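Long-range contacts in quinonprotein alcohol dehydrogenase-like protein (Bacteroides thetaiotaomicron VPI-5482, PDB 4R5O), which is of unknown function but binds calcium and joins an immunoglobulin-like domain to a seven-bladed beta-propeller: residues I69-R74 against Q124-S129; H98-G103 against F112-T117; F105-G110 against V419-L424; N150-L155 against I169-T174. All coordinates share one frame; numbering follows the deposited sequence.

Contact 1: I69-R74 against Q124-S129; sequences IDNPCR and QDCYAS
Cys73 and Ser129 bring their CA atoms to 4.8 Å where the loop 69-74, with no regular secondary structure, runs past the short helix 126-129. The site illustrates how an interdomain junction can be tied through a capped helix: the loop belongs to the PKD-like, immunoglobulin-like domain, whereas the helix follows the outermost strand, 121-123, of a propeller blade. Asn71 and Ser129 carry the polar part. The amide nitrogen of Asn71 has two acceptors. Ser129 OG, at 3.2 Å from Asn71 ND2, lies in the amide plane on a fairly straight bond (162°), while Gln124 O is reached from above its carbonyl plane on a more bent one. Ser129 OG sits between its backbone N and carbonyl carbon (chi1 54°), a setting that turns the hydroxyl onto Pro72 O, 2.6 Å from Ser129 OG and almost in line with the C=O bond. One hydroxyl therefore accepts from Asn71 and donates to the next residue of the same loop. Ser129 O meets Arg74 N in a weak bond. At the start of the helix Asp125 occupies the N-cap, its OD1 accepting weakly from Ala128 N and also bonding Thr111 OG1; the guanidinium of Arg74 turns to Leu130 O and the ring of Tyr176. On the apolar side, the proline ring rests on sulfur, with Pro72 CD 3.8 Å from Cys126 SG.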
loop_
_atom_site.group_PDB
_atom_site.type_symbol
_atom_site.label_atom_id
_atom_site.label_comp_id
_atom_site.label_asym_id
_atom_site.label_seq_id
_atom_site.Cartn_x
_atom_site.Cartn_y
_atom_site.Cartn_z
ATOM N N ILE A 69 -10.779 -18.008 11.292
ATOM C CA ILE A 69 -10.507 -16.591 11.080
ATOM C C ILE A 69 -8.998 -16.429 11.300
ATOM O O ILE A 69 -8.527 -16.044 12.384
ATOM C CB ILE A 69 -11.413 -15.719 12.000
ATOM C CG1 ILE A 69 -12.893 -16.092 11.834
ATOM C CG2 ILE A 69 -11.178 -14.227 11.789
ATOM C CD1 ILE A 69 -13.457 -15.981 10.375
ATOM N N ASP A 70 -8.239 -16.852 10.290
ATOM C CA ASP A 70 -6.777 -16.863 10.357
ATOM C C ASP A 70 -6.188 -15.651 9.593
ATOM O O ASP A 70 -4.969 -15.494 9.522
ATOM C CB ASP A 70 -6.225 -18.199 9.815
ATOM C CG ASP A 70 -6.676 -18.619 8.423
ATOM O OD1 ASP A 70 -7.389 -17.811 7.743
ATOM O OD2 ASP A 70 -6.336 -19.760 8.012
ATOM N N ASN A 71 -7.062 -14.756 9.107
ATOM C CA ASN A 71 -6.654 -13.553 8.396
ATOM C C ASN A 71 -7.640 -12.394 8.620
ATOM O O ASN A 71 -8.829 -12.661 8.726
ATOM C CB ASN A 71 -6.561 -13.864 6.894
ATOM C CG ASN A 71 -5.356 -13.241 6.210
ATOM O OD1 ASN A 71 -4.208 -13.522 6.578
ATOM N ND2 ASN A 71 -5.570 -12.480 5.131
ATOM N N PRO A 72 -7.221 -11.101 8.652
ATOM C CA PRO A 72 -8.220 -10.021 8.708
ATOM C C PRO A 72 -9.228 -10.194 7.580
ATOM O O PRO A 72 -8.806 -10.374 6.437
ATOM C CB PRO A 72 -7.377 -8.747 8.548
ATOM C CG PRO A 72 -6.033 -9.130 8.983
ATOM C CD PRO A 72 -5.863 -10.542 8.517
ATOM N N CYS A 73 -10.537 -10.241 7.902
ATOM C CA CYS A 73 -11.573 -10.476 6.898
ATOM C C CYS A 73 -12.890 -9.848 7.313
ATOM O O CYS A 73 -13.062 -9.430 8.441
ATOM C CB CYS A 73 -11.755 -11.976 6.656
ATOM S SG CYS A 73 -12.407 -12.906 8.085
ATOM N N ARG A 74 -13.818 -9.812 6.359
ATOM C CA ARG A 74 -15.210 -9.401 6.431
ATOM C C ARG A 74 -15.890 -10.186 5.333
ATOM O O ARG A 74 -15.316 -10.311 4.251
ATOM C CB ARG A 74 -15.438 -7.866 6.358
ATOM C CG ARG A 74 -15.049 -7.238 5.082
ATOM C CD ARG A 74 -15.665 -5.883 4.876
ATOM N NE ARG A 74 -15.235 -5.372 3.569
ATOM C CZ ARG A 74 -15.657 -4.254 3.003
ATOM N NH1 ARG A 74 -16.563 -3.499 3.607
ATOM N NH2 ARG A 74 -15.185 -3.886 1.818
ATOM N N GLN A 124 -1.020 -12.535 4.768
ATOM C CA GLN A 124 -0.876 -12.318 3.339
ATOM C C GLN A 124 -2.211 -12.059 2.675
ATOM O O GLN A 124 -3.188 -12.743 2.965
ATOM C CB GLN A 124 -0.193 -13.517 2.665
ATOM C CG GLN A 124 1.281 -13.681 3.045
ATOM C CD GLN A 124 1.948 -14.796 2.281
ATOM O OE1 GLN A 124 1.311 -15.606 1.591
ATOM N NE2 GLN A 124 3.263 -14.865 2.382
ATOM N N ASP A 125 -2.237 -11.061 1.774
ATOM C CA ASP A 125 -3.353 -10.668 0.918
ATOM C C ASP A 125 -4.604 -10.347 1.761
ATOM O O ASP A 125 -5.665 -10.926 1.585
ATOM C CB ASP A 125 -3.643 -11.784 -0.112
ATOM C CG ASP A 125 -4.568 -11.419 -1.250
ATOM O OD1 ASP A 125 -4.835 -10.209 -1.434
ATOM O OD2 ASP A 125 -4.981 -12.338 -1.999
ATOM N N CYS A 126 -4.467 -9.363 2.626
ATOM C CA CYS A 126 -5.533 -8.840 3.456
ATOM C C CYS A 126 -6.533 -8.068 2.591
ATOM O O CYS A 126 -7.667 -7.815 3.004
ATOM C CB CYS A 126 -4.942 -7.954 4.549
ATOM S SG CYS A 126 -3.935 -8.849 5.764
ATOM N N TYR A 127 -6.102 -7.654 1.396
ATOM C CA TYR A 127 -6.968 -6.885 0.512
ATOM C C TYR A 127 -8.100 -7.782 0.004
ATOM O O TYR A 127 -9.251 -7.372 0.053
ATOM C CB TYR A 127 -6.174 -6.266 -0.639
ATOM C CG TYR A 127 -7.052 -5.454 -1.557
ATOM C CD1 TYR A 127 -7.430 -4.149 -1.226
ATOM C CD2 TYR A 127 -7.559 -6.004 -2.732
ATOM C CE1 TYR A 127 -8.284 -3.416 -2.055
ATOM C CE2 TYR A 127 -8.413 -5.285 -3.557
ATOM C CZ TYR A 127 -8.756 -3.990 -3.229
ATOM O OH TYR A 127 -9.583 -3.329 -4.087
ATOM N N ALA A 128 -7.784 -9.010 -0.430
ATOM C CA ALA A 128 -8.778 -9.945 -0.933
ATOM C C ALA A 128 -9.795 -10.344 0.168
ATOM O O ALA A 128 -10.988 -10.087 -0.019
ATOM C CB ALA A 128 -8.094 -11.188 -1.491
ATOM N N SER A 129 -9.310 -10.907 1.330
ATOM C CA SER A 129 -10.125 -11.408 2.448
ATOM C C SER A 129 -11.058 -10.313 3.034
ATOM O O SER A 129 -12.145 -10.668 3.494
ATOM C CB SER A 129 -9.264 -12.012 3.563
ATOM O OG SER A 129 -8.244 -11.181 4.080
#

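Contact 2: H98-G103 against F112-T117; sequences HNFSKG and FNFYDT
The rings of Phe100 and Phe114 meet edge-to-face, an instance of how aromatic pairs fasten a turn onto a strand. Phe100 turns its edge toward the face of Phe114, with CD1 of Phe100 about 3.4 Å above the plane of the Phe114 ring and over its centre; the planes are inclined by 56°. Phe100 is itself layered, since His98 CD2 lies over one face of its ring, while Phe114 CD2 lies at its edge. Phe114 reaches this place because CG is anti to the backbone N (chi1 -178°), which carries the ring against the turn, with its CZ 3.7 Å from Gly103 N.

The turn is a type I beta turn from Asn99 to Lys102, and Asn99 OD1 closes an Asx turn by accepting from Ser101 N. Past it the backbones draw together. Gly103, without a side chain, brings its CA to 3.2 Å from Tyr115 O in a CH...O contact, and Thr117 N gives a weak, bent bond to Lys102 O. Asp116 OD1 also lies near Lys102 O, but both are acceptors; the carboxylate oxygen is instead bonded by the backbone N of Glu118 and of Lys119. A water joins Asp116 OD2, 3.2 Å away, to Asn99 O more weakly.

The contact marks the passage from strand 86-97 of the immunoglobulin-like domain into propeller strand 103-108. Phe114 also packs on Cys126 of helix 126-129, and Phe100 meets Phe105 edge-to-face.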
loop_
_atom_site.group_PDB
_atom_site.type_symbol
_atom_site.label_atom_id
_atom_site.label_comp_id
_atom_site.label_asym_id
_atom_site.label_seq_id
_atom_site.Cartn_x
_atom_site.Cartn_y
_atom_site.Cartn_z
ATOM N N HIS A 98 -9.670 -7.140 14.264
ATOM C CA HIS A 98 -8.251 -6.854 14.072
ATOM C C HIS A 98 -8.002 -5.330 14.196
ATOM O O HIS A 98 -8.936 -4.529 14.091
ATOM C CB HIS A 98 -7.749 -7.402 12.713
ATOM C CG HIS A 98 -8.423 -6.786 11.532
ATOM N ND1 HIS A 98 -9.616 -7.287 11.040
ATOM C CD2 HIS A 98 -8.061 -5.711 10.795
ATOM C CE1 HIS A 98 -9.929 -6.512 10.018
ATOM N NE2 HIS A 98 -9.024 -5.549 9.833
ATOM N N ASN A 99 -6.733 -4.958 14.441
ATOM C CA ASN A 99 -6.308 -3.578 14.593
ATOM C C ASN A 99 -5.078 -3.361 13.713
ATOM O O ASN A 99 -3.985 -3.879 14.007
ATOM C CB ASN A 99 -6.039 -3.285 16.082
ATOM C CG ASN A 99 -5.720 -1.848 16.439
ATOM O OD1 ASN A 99 -5.631 -0.945 15.609
ATOM N ND2 ASN A 99 -5.556 -1.611 17.714
ATOM N N PHE A 100 -5.273 -2.628 12.610
ATOM C CA PHE A 100 -4.203 -2.398 11.637
ATOM C C PHE A 100 -3.237 -1.283 12.102
ATOM O O PHE A 100 -2.318 -0.933 11.362
ATOM C CB PHE A 100 -4.763 -2.072 10.252
ATOM C CG PHE A 100 -5.270 -3.260 9.458
ATOM C CD1 PHE A 100 -4.570 -4.470 9.457
ATOM C CD2 PHE A 100 -6.332 -3.118 8.571
ATOM C CE1 PHE A 100 -4.967 -5.535 8.634
ATOM C CE2 PHE A 100 -6.720 -4.177 7.739
ATOM C CZ PHE A 100 -6.033 -5.378 7.772
ATOM N N SER A 101 -3.375 -0.820 13.357
ATOM C CA SER A 101 -2.465 0.131 13.988
ATOM C C SER A 101 -1.278 -0.599 14.645
ATOM O O SER A 101 -0.248 0.009 14.894
ATOM C CB SER A 101 -3.209 0.959 15.030
ATOM O OG SER A 101 -4.342 1.587 14.458
ATOM N N LYS A 102 -1.437 -1.903 14.909
ATOM C CA LYS A 102 -0.493 -2.780 15.612
ATOM C C LYS A 102 0.541 -3.417 14.659
ATOM O O LYS A 102 0.887 -4.591 14.807
ATOM C CB LYS A 102 -1.282 -3.888 16.351
ATOM C CG LYS A 102 -2.235 -3.341 17.422
ATOM C CD LYS A 102 -1.513 -2.518 18.498
ATOM C CE LYS A 102 -2.470 -1.849 19.450
ATOM N NZ LYS A 102 -1.751 -1.037 20.466
ATOM N N GLY A 103 1.099 -2.605 13.766
ATOM C CA GLY A 103 2.107 -3.030 12.794
ATOM C C GLY A 103 2.109 -2.183 11.537
ATOM O O GLY A 103 1.912 -0.964 11.610
ATOM N N PHE A 112 -2.107 -5.973 -0.717
ATOM C CA PHE A 112 -1.815 -5.462 0.623
ATOM C C PHE A 112 -1.711 -6.607 1.613
ATOM O O PHE A 112 -2.667 -7.359 1.779
ATOM C CB PHE A 112 -2.854 -4.451 1.113
ATOM C CG PHE A 112 -2.920 -3.146 0.358
ATOM C CD1 PHE A 112 -2.132 -2.068 0.731
ATOM C CD2 PHE A 112 -3.836 -2.964 -0.669
ATOM C CE1 PHE A 112 -2.241 -0.836 0.063
ATOM C CE2 PHE A 112 -3.925 -1.743 -1.346
ATOM C CZ PHE A 112 -3.128 -0.688 -0.978
ATOM N N ASN A 113 -0.545 -6.727 2.265
ATOM C CA ASN A 113 -0.223 -7.719 3.299
ATOM C C ASN A 113 0.025 -7.005 4.633
ATOM O O ASN A 113 0.550 -5.884 4.619
ATOM C CB ASN A 113 0.993 -8.531 2.882
ATOM C CG ASN A 113 0.960 -9.016 1.461
ATOM O OD1 ASN A 113 0.365 -10.038 1.139
ATOM N ND2 ASN A 113 1.614 -8.289 0.570
ATOM N N PHE A 114 -0.361 -7.601 5.774
ATOM C CA PHE A 114 -0.153 -6.908 7.045
ATOM C C PHE A 114 0.764 -7.685 7.975
ATOM O O PHE A 114 0.558 -8.878 8.177
ATOM C CB PHE A 114 -1.478 -6.630 7.769
ATOM C CG PHE A 114 -1.327 -5.861 9.068
ATOM C CD1 PHE A 114 -1.118 -4.485 9.062
ATOM C CD2 PHE A 114 -1.467 -6.504 10.296
ATOM C CE1 PHE A 114 -1.038 -3.770 10.263
ATOM C CE2 PHE A 114 -1.344 -5.792 11.499
ATOM C CZ PHE A 114 -1.112 -4.435 11.475
ATOM N N TYR A 115 1.744 -6.993 8.573
ATOM C CA TYR A 115 2.639 -7.574 9.556
ATOM C C TYR A 115 2.403 -6.912 10.919
ATOM O O TYR A 115 2.584 -5.703 11.074
ATOM C CB TYR A 115 4.116 -7.458 9.129
ATOM C CG TYR A 115 5.083 -8.018 10.154
ATOM C CD1 TYR A 115 5.257 -9.393 10.302
ATOM C CD2 TYR A 115 5.820 -7.176 10.979
ATOM C CE1 TYR A 115 6.149 -9.913 11.241
ATOM C CE2 TYR A 115 6.733 -7.686 11.906
ATOM C CZ TYR A 115 6.896 -9.051 12.030
ATOM O OH TYR A 115 7.811 -9.534 12.929
ATOM N N ASP A 116 2.026 -7.730 11.912
ATOM C CA ASP A 116 1.776 -7.305 13.284
ATOM C C ASP A 116 3.108 -7.296 14.066
ATOM O O ASP A 116 3.698 -8.355 14.290
ATOM C CB ASP A 116 0.740 -8.245 13.914
ATOM C CG ASP A 116 0.092 -7.751 15.192
ATOM O OD1 ASP A 116 0.822 -7.272 16.082
ATOM O OD2 ASP A 116 -1.144 -7.927 15.337
ATOM N N THR A 117 3.589 -6.098 14.473
ATOM C CA THR A 117 4.847 -5.961 15.221
ATOM C C THR A 117 4.697 -6.465 16.685
ATOM O O THR A 117 5.715 -6.639 17.363
ATOM C CB THR A 117 5.359 -4.512 15.215
ATOM O OG1 THR A 117 4.325 -3.651 15.686
ATOM C CG2 THR A 117 5.834 -4.057 13.843
HETATM O O HOH W 1 -4.075 -7.349 14.289
#

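Contact 3: F105-G110 against V419-L424; sequences FYVADG and VPSQIL
Phe105 and Leu424 exchange a pair of backbone hydrogen bonds, Phe105 N to Leu424 O at 2.7 Å and Leu424 N to Phe105 O at 3.1 Å. Farther along, Val107 N donates to Gln422 O at 172°, nearly straight, and Val107 O receives Ser421 N. The axes of strands 105-108 and 422-424 approach to 4.6 Å and run antiparallel, their directions 155° apart. CH...O contacts fill in between these bonds: Ile423 CA lies against Phe105 O, and Tyr106 CA against Gln422 O.

Apolar contacts divide between the two faces of the sheet. On one, Phe105 and Leu424 abut through their CB atoms, and the side chains of Val107 and Leu424 cross, Val107 CG2 coming to 4.1 Å from Leu424 CD1. The other methyl of Val107, CG1, is anti to the backbone N (chi1 -180°) and comes instead alongside the hydroxyl of Ser421, 3.5 Å from its OG. On the opposite face Tyr106 CB touches Ile423 CG1 at 4.3 Å. Beyond these paired residues Ala108 CB meets Pro420 CB at 4.1 Å. Tyr106, Pro420 and Ile423 all pack on Ile400 of strand 397-403.

More than 300 residues separate the two segments, and strand 422-424 comes close to the C-terminus. It completes the sheet begun by the first propeller strands, 103-108, 111-116 and 121-123. Building one blade from both ends of the propeller sequence is the "Velcro" closure found in many beta-propellers.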
loop_
_atom_site.group_PDB
_atom_site.type_symbol
_atom_site.label_atom_id
_atom_site.label_comp_id
_atom_site.label_asym_id
_atom_site.label_seq_id
_atom_site.Cartn_x
_atom_site.Cartn_y
_atom_site.Cartn_z
ATOM N N PHE A 105 1.362 -2.270 6.859
ATOM C CA PHE A 105 1.009 -2.952 5.605
ATOM C C PHE A 105 2.254 -3.041 4.753
ATOM O O PHE A 105 3.180 -2.261 4.948
ATOM C CB PHE A 105 -0.143 -2.264 4.835
ATOM C CG PHE A 105 -1.466 -2.045 5.557
ATOM C CD1 PHE A 105 -2.384 -3.085 5.700
ATOM C CD2 PHE A 105 -1.817 -0.784 6.030
ATOM C CE1 PHE A 105 -3.605 -2.873 6.338
ATOM C CE2 PHE A 105 -3.045 -0.565 6.656
ATOM C CZ PHE A 105 -3.927 -1.606 6.806
ATOM N N TYR A 106 2.339 -4.013 3.883
ATOM C CA TYR A 106 3.466 -4.099 2.969
ATOM C C TYR A 106 2.909 -4.627 1.669
ATOM O O TYR A 106 2.111 -5.570 1.662
ATOM C CB TYR A 106 4.671 -4.920 3.509
ATOM C CG TYR A 106 4.437 -6.395 3.781
ATOM C CD1 TYR A 106 3.971 -6.829 5.018
ATOM C CD2 TYR A 106 4.785 -7.363 2.839
ATOM C CE1 TYR A 106 3.777 -8.184 5.283
ATOM C CE2 TYR A 106 4.592 -8.719 3.090
ATOM C CZ TYR A 106 4.095 -9.125 4.319
ATOM O OH TYR A 106 3.889 -10.449 4.582
ATOM N N VAL A 107 3.235 -3.932 0.585
ATOM C CA VAL A 107 2.781 -4.254 -0.758
ATOM C C VAL A 107 3.796 -5.237 -1.344
ATOM O O VAL A 107 4.950 -4.886 -1.550
ATOM C CB VAL A 107 2.594 -2.960 -1.606
ATOM C CG1 VAL A 107 2.114 -3.283 -3.026
ATOM C CG2 VAL A 107 1.635 -2.001 -0.913
ATOM N N ALA A 108 3.381 -6.484 -1.513
ATOM C CA ALA A 108 4.159 -7.603 -2.049
ATOM C C ALA A 108 3.213 -8.584 -2.706
ATOM O O ALA A 108 2.087 -8.739 -2.241
ATOM C CB ALA A 108 4.977 -8.277 -0.945
ATOM N N ASP A 109 3.640 -9.180 -3.824
ATOM C CA ASP A 109 2.914 -10.103 -4.706
ATOM C C ASP A 109 1.579 -9.463 -5.125
ATOM O O ASP A 109 0.540 -10.116 -5.138
ATOM C CB ASP A 109 2.698 -11.514 -4.086
ATOM C CG ASP A 109 2.494 -12.664 -5.097
ATOM O OD1 ASP A 109 2.920 -12.522 -6.280
ATOM O OD2 ASP A 109 2.000 -13.724 -4.689
ATOM N N GLY A 110 1.657 -8.185 -5.479
ATOM C CA GLY A 110 0.568 -7.386 -6.016
ATOM C C GLY A 110 -0.659 -7.212 -5.165
ATOM O O GLY A 110 -1.756 -7.114 -5.704
ATOM N N VAL A 419 9.427 -9.318 -3.975
ATOM C CA VAL A 419 10.026 -8.116 -3.375
ATOM C C VAL A 419 8.931 -7.121 -2.942
ATOM O O VAL A 419 8.155 -6.677 -3.800
ATOM C CB VAL A 419 11.025 -7.411 -4.335
ATOM C CG1 VAL A 419 11.705 -6.235 -3.649
ATOM C CG2 VAL A 419 12.070 -8.389 -4.868
ATOM N N PRO A 420 8.882 -6.710 -1.652
ATOM C CA PRO A 420 7.908 -5.681 -1.268
ATOM C C PRO A 420 8.327 -4.342 -1.879
ATOM O O PRO A 420 9.524 -4.028 -1.926
ATOM C CB PRO A 420 7.922 -5.681 0.266
ATOM C CG PRO A 420 9.071 -6.521 0.658
ATOM C CD PRO A 420 9.749 -7.102 -0.520
ATOM N N SER A 421 7.358 -3.597 -2.426
ATOM C CA SER A 421 7.648 -2.336 -3.119
ATOM C C SER A 421 7.469 -1.108 -2.224
ATOM O O SER A 421 8.070 -0.055 -2.500
ATOM C CB SER A 421 6.746 -2.189 -4.339
ATOM O OG SER A 421 5.373 -2.290 -4.001
ATOM N N GLN A 422 6.643 -1.243 -1.172
ATOM C CA GLN A 422 6.300 -0.160 -0.268
ATOM C C GLN A 422 5.730 -0.678 1.050
ATOM O O GLN A 422 5.151 -1.747 1.061
ATOM C CB GLN A 422 5.262 0.693 -0.989
ATOM C CG GLN A 422 4.852 1.931 -0.276
ATOM C CD GLN A 422 4.071 2.748 -1.201
ATOM O OE1 GLN A 422 3.729 2.307 -2.289
ATOM N NE2 GLN A 422 3.803 3.966 -0.794
ATOM N N ILE A 423 5.883 0.097 2.139
ATOM C CA ILE A 423 5.409 -0.126 3.505
ATOM C C ILE A 423 4.518 1.045 3.860
ATOM O O ILE A 423 4.885 2.193 3.624
ATOM C CB ILE A 423 6.603 -0.319 4.502
ATOM C CG1 ILE A 423 7.361 -1.618 4.158
ATOM C CG2 ILE A 423 6.122 -0.310 5.989
ATOM C CD1 ILE A 423 8.477 -1.887 4.941
ATOM N N LEU A 424 3.339 0.755 4.407
ATOM C CA LEU A 424 2.312 1.750 4.749
ATOM C C LEU A 424 1.785 1.550 6.145
ATOM O O LEU A 424 1.766 0.416 6.612
ATOM C CB LEU A 424 1.138 1.626 3.747
ATOM C CG LEU A 424 1.449 1.901 2.281
ATOM C CD1 LEU A 424 0.499 1.173 1.376
ATOM C CD2 LEU A 424 1.537 3.405 1.979
#

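Contact 4: N150-L155 against I169-T174; sequences NGKFYL and IVDAKT
Phe153 and Val170 form the tight part of this contact. Phe153 N donates to Val170 O at 2.7 Å and 174°, and Val170 N answers to Phe153 O at 3.1 Å. The ring of Phe153 lies against the residue that follows the partner strand: Ala172 CA sits above its face, 3.8 Å from the ring centroid in a CH-pi contact, and Ala172 CB reaches Phe153 CE1 at 3.7 Å. With CG beside its own backbone N (chi1 -61°), the ring is directed along the sheet face that Val170 shares, where Phe105 and Phe112 of the neighbouring blade also meet it. On the other face Tyr154 and Ile169 run alongside each other in the same direction, with Tyr154 CD1 3.9 Å from Ile169 CG1.

Toward the surface the grip slackens and becomes polar. Ala172 N still bonds Gly151 O, from above its carbonyl plane, but Lys152 and Asp171 make no more than a long salt bridge, NZ of Lys152 standing 3.7 Å from OD1 of Asp171. Lys152 NZ also donates weakly to Asn150 O and Gly151 O, within its own segment. A water bridges the two acceptors Gly151 O and Asp171 OD1, donating to each at 2.7 Å. The other carboxylate oxygen, OD2, reaches forward along its own chain to accept from Thr174 N, an Asx motif at the end of the strand.

The pairing is the beta hairpin of strands 152-158 and 167-171, the middle two of a four-stranded antiparallel propeller blade.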
loop_
_atom_site.group_PDB
_atom_site.type_symbol
_atom_site.label_atom_id
_atom_site.label_comp_id
_atom_site.label_asym_id
_atom_site.label_seq_id
_atom_site.Cartn_x
_atom_site.Cartn_y
_atom_site.Cartn_z
ATOM N N ASN A 150 -5.058 11.951 3.098
ATOM C CA ASN A 150 -6.479 12.186 3.428
ATOM C C ASN A 150 -7.149 10.909 4.043
ATOM O O ASN A 150 -8.356 10.686 3.858
ATOM C CB ASN A 150 -7.257 12.631 2.144
ATOM C CG ASN A 150 -6.590 13.647 1.228
ATOM O OD1 ASN A 150 -6.642 13.515 -0.008
ATOM N ND2 ASN A 150 -5.933 14.667 1.788
ATOM N N GLY A 151 -6.360 10.089 4.748
ATOM C CA GLY A 151 -6.827 8.831 5.324
ATOM C C GLY A 151 -7.142 7.759 4.292
ATOM O O GLY A 151 -7.879 6.813 4.603
ATOM N N LYS A 152 -6.570 7.889 3.059
ATOM C CA LYS A 152 -6.780 6.951 1.963
ATOM C C LYS A 152 -5.452 6.504 1.343
ATOM O O LYS A 152 -4.453 7.229 1.380
ATOM C CB LYS A 152 -7.667 7.593 0.852
ATOM C CG LYS A 152 -9.016 8.206 1.287
ATOM C CD LYS A 152 -10.014 7.164 1.814
ATOM C CE LYS A 152 -11.230 7.722 2.526
ATOM N NZ LYS A 152 -10.899 8.297 3.857
ATOM N N PHE A 153 -5.460 5.319 0.745
ATOM C CA PHE A 153 -4.358 4.817 -0.046
ATOM C C PHE A 153 -4.722 5.020 -1.498
ATOM O O PHE A 153 -5.678 4.412 -1.978
ATOM C CB PHE A 153 -3.990 3.354 0.251
ATOM C CG PHE A 153 -3.544 2.998 1.650
ATOM C CD1 PHE A 153 -2.619 3.793 2.325
ATOM C CD2 PHE A 153 -3.906 1.770 2.224
ATOM C CE1 PHE A 153 -2.159 3.430 3.602
ATOM C CE2 PHE A 153 -3.425 1.397 3.486
ATOM C CZ PHE A 153 -2.560 2.235 4.170
ATOM N N TYR A 154 -4.041 5.951 -2.166
ATOM C CA TYR A 154 -4.261 6.198 -3.583
ATOM C C TYR A 154 -3.278 5.374 -4.347
ATOM O O TYR A 154 -2.087 5.581 -4.187
ATOM C CB TYR A 154 -4.146 7.686 -3.935
ATOM C CG TYR A 154 -5.143 8.545 -3.202
ATOM C CD1 TYR A 154 -6.458 8.655 -3.645
ATOM C CD2 TYR A 154 -4.766 9.285 -2.093
ATOM C CE1 TYR A 154 -7.378 9.456 -2.984
ATOM C CE2 TYR A 154 -5.676 10.100 -1.428
ATOM C CZ TYR A 154 -6.981 10.182 -1.880
ATOM O OH TYR A 154 -7.870 10.998 -1.234
ATOM N N LEU A 155 -3.762 4.382 -5.096
ATOM C CA LEU A 155 -2.916 3.469 -5.860
ATOM C C LEU A 155 -3.041 3.758 -7.357
ATOM O O LEU A 155 -4.148 3.859 -7.895
ATOM C CB LEU A 155 -3.279 1.998 -5.547
ATOM C CG LEU A 155 -2.874 0.904 -6.555
ATOM C CD1 LEU A 155 -1.360 0.692 -6.597
ATOM C CD2 LEU A 155 -3.535 -0.396 -6.235
ATOM N N ILE A 169 -8.867 3.887 -4.972
ATOM C CA ILE A 169 -8.989 4.516 -3.663
ATOM C C ILE A 169 -9.384 3.412 -2.696
ATOM O O ILE A 169 -10.424 2.759 -2.867
ATOM C CB ILE A 169 -9.933 5.743 -3.570
ATOM C CG1 ILE A 169 -9.728 6.751 -4.711
ATOM C CG2 ILE A 169 -9.827 6.400 -2.152
ATOM C CD1 ILE A 169 -10.776 7.834 -4.737
ATOM N N VAL A 170 -8.503 3.174 -1.718
ATOM C CA VAL A 170 -8.610 2.163 -0.662
ATOM C C VAL A 170 -8.567 2.900 0.663
ATOM O O VAL A 170 -7.699 3.749 0.835
ATOM C CB VAL A 170 -7.481 1.085 -0.801
ATOM C CG1 VAL A 170 -7.499 0.085 0.356
ATOM C CG2 VAL A 170 -7.553 0.363 -2.150
ATOM N N ASP A 171 -9.518 2.627 1.579
ATOM C CA ASP A 171 -9.494 3.246 2.899
ATOM C C ASP A 171 -8.218 2.776 3.658
ATOM O O ASP A 171 -7.920 1.576 3.679
ATOM C CB ASP A 171 -10.772 2.931 3.684
ATOM C CG ASP A 171 -10.807 3.613 5.033
ATOM O OD1 ASP A 171 -10.696 4.861 5.073
ATOM O OD2 ASP A 171 -10.933 2.907 6.043
ATOM N N ALA A 172 -7.441 3.727 4.221
ATOM C CA ALA A 172 -6.160 3.392 4.858
ATOM C C ALA A 172 -6.329 2.646 6.178
ATOM O O ALA A 172 -5.529 1.761 6.432
ATOM C CB ALA A 172 -5.345 4.641 5.098
ATOM N N LYS A 173 -7.348 2.959 6.991
ATOM C CA LYS A 173 -7.558 2.317 8.288
ATOM C C LYS A 173 -8.119 0.884 8.142
ATOM O O LYS A 173 -7.659 -0.032 8.841
ATOM C CB LYS A 173 -8.520 3.156 9.172
ATOM C CG LYS A 173 -8.565 2.665 10.626
ATOM C CD LYS A 173 -9.457 3.493 11.558
ATOM C CE LYS A 173 -9.272 3.138 13.027
ATOM N NZ LYS A 173 -7.864 3.371 13.516
ATOM N N THR A 174 -9.115 0.700 7.264
ATOM C CA THR A 174 -9.816 -0.572 7.125
ATOM C C THR A 174 -9.331 -1.433 5.977
ATOM O O THR A 174 -9.534 -2.649 6.039
ATOM C CB THR A 174 -11.297 -0.319 6.908
ATOM O OG1 THR A 174 -11.447 0.522 5.760
ATOM C CG2 THR A 174 -11.965 0.307 8.125
HETATM O O HOH W 2 -9.098 5.946 6.904
#

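In the fold
Contacts 2 and 3 reach the same blade: strands 111-116 and 103-108 are neighbours in it, Asn113 O meeting Tyr106 N, and contact 3 adds the C-terminal strand. Contact 4 lies in the following blade and is nested, along the chain, inside the long loop that contact 3 closes. Leu424 CB packs on Phe153 CE1 between the two blades, and the ring of Phe100, from the connecting loop, packs on the backbone oxygens of Lys173 and Thr174. Contacts 2, 3 and 4 are buried, contacts 3 and 4 combining regular sheet bonds with apolar side chains. Contact 1, only partly buried, depends instead on side-chain hydrogen bonds between domains; it touches contact 2 through Cys126 N and Phe112 O.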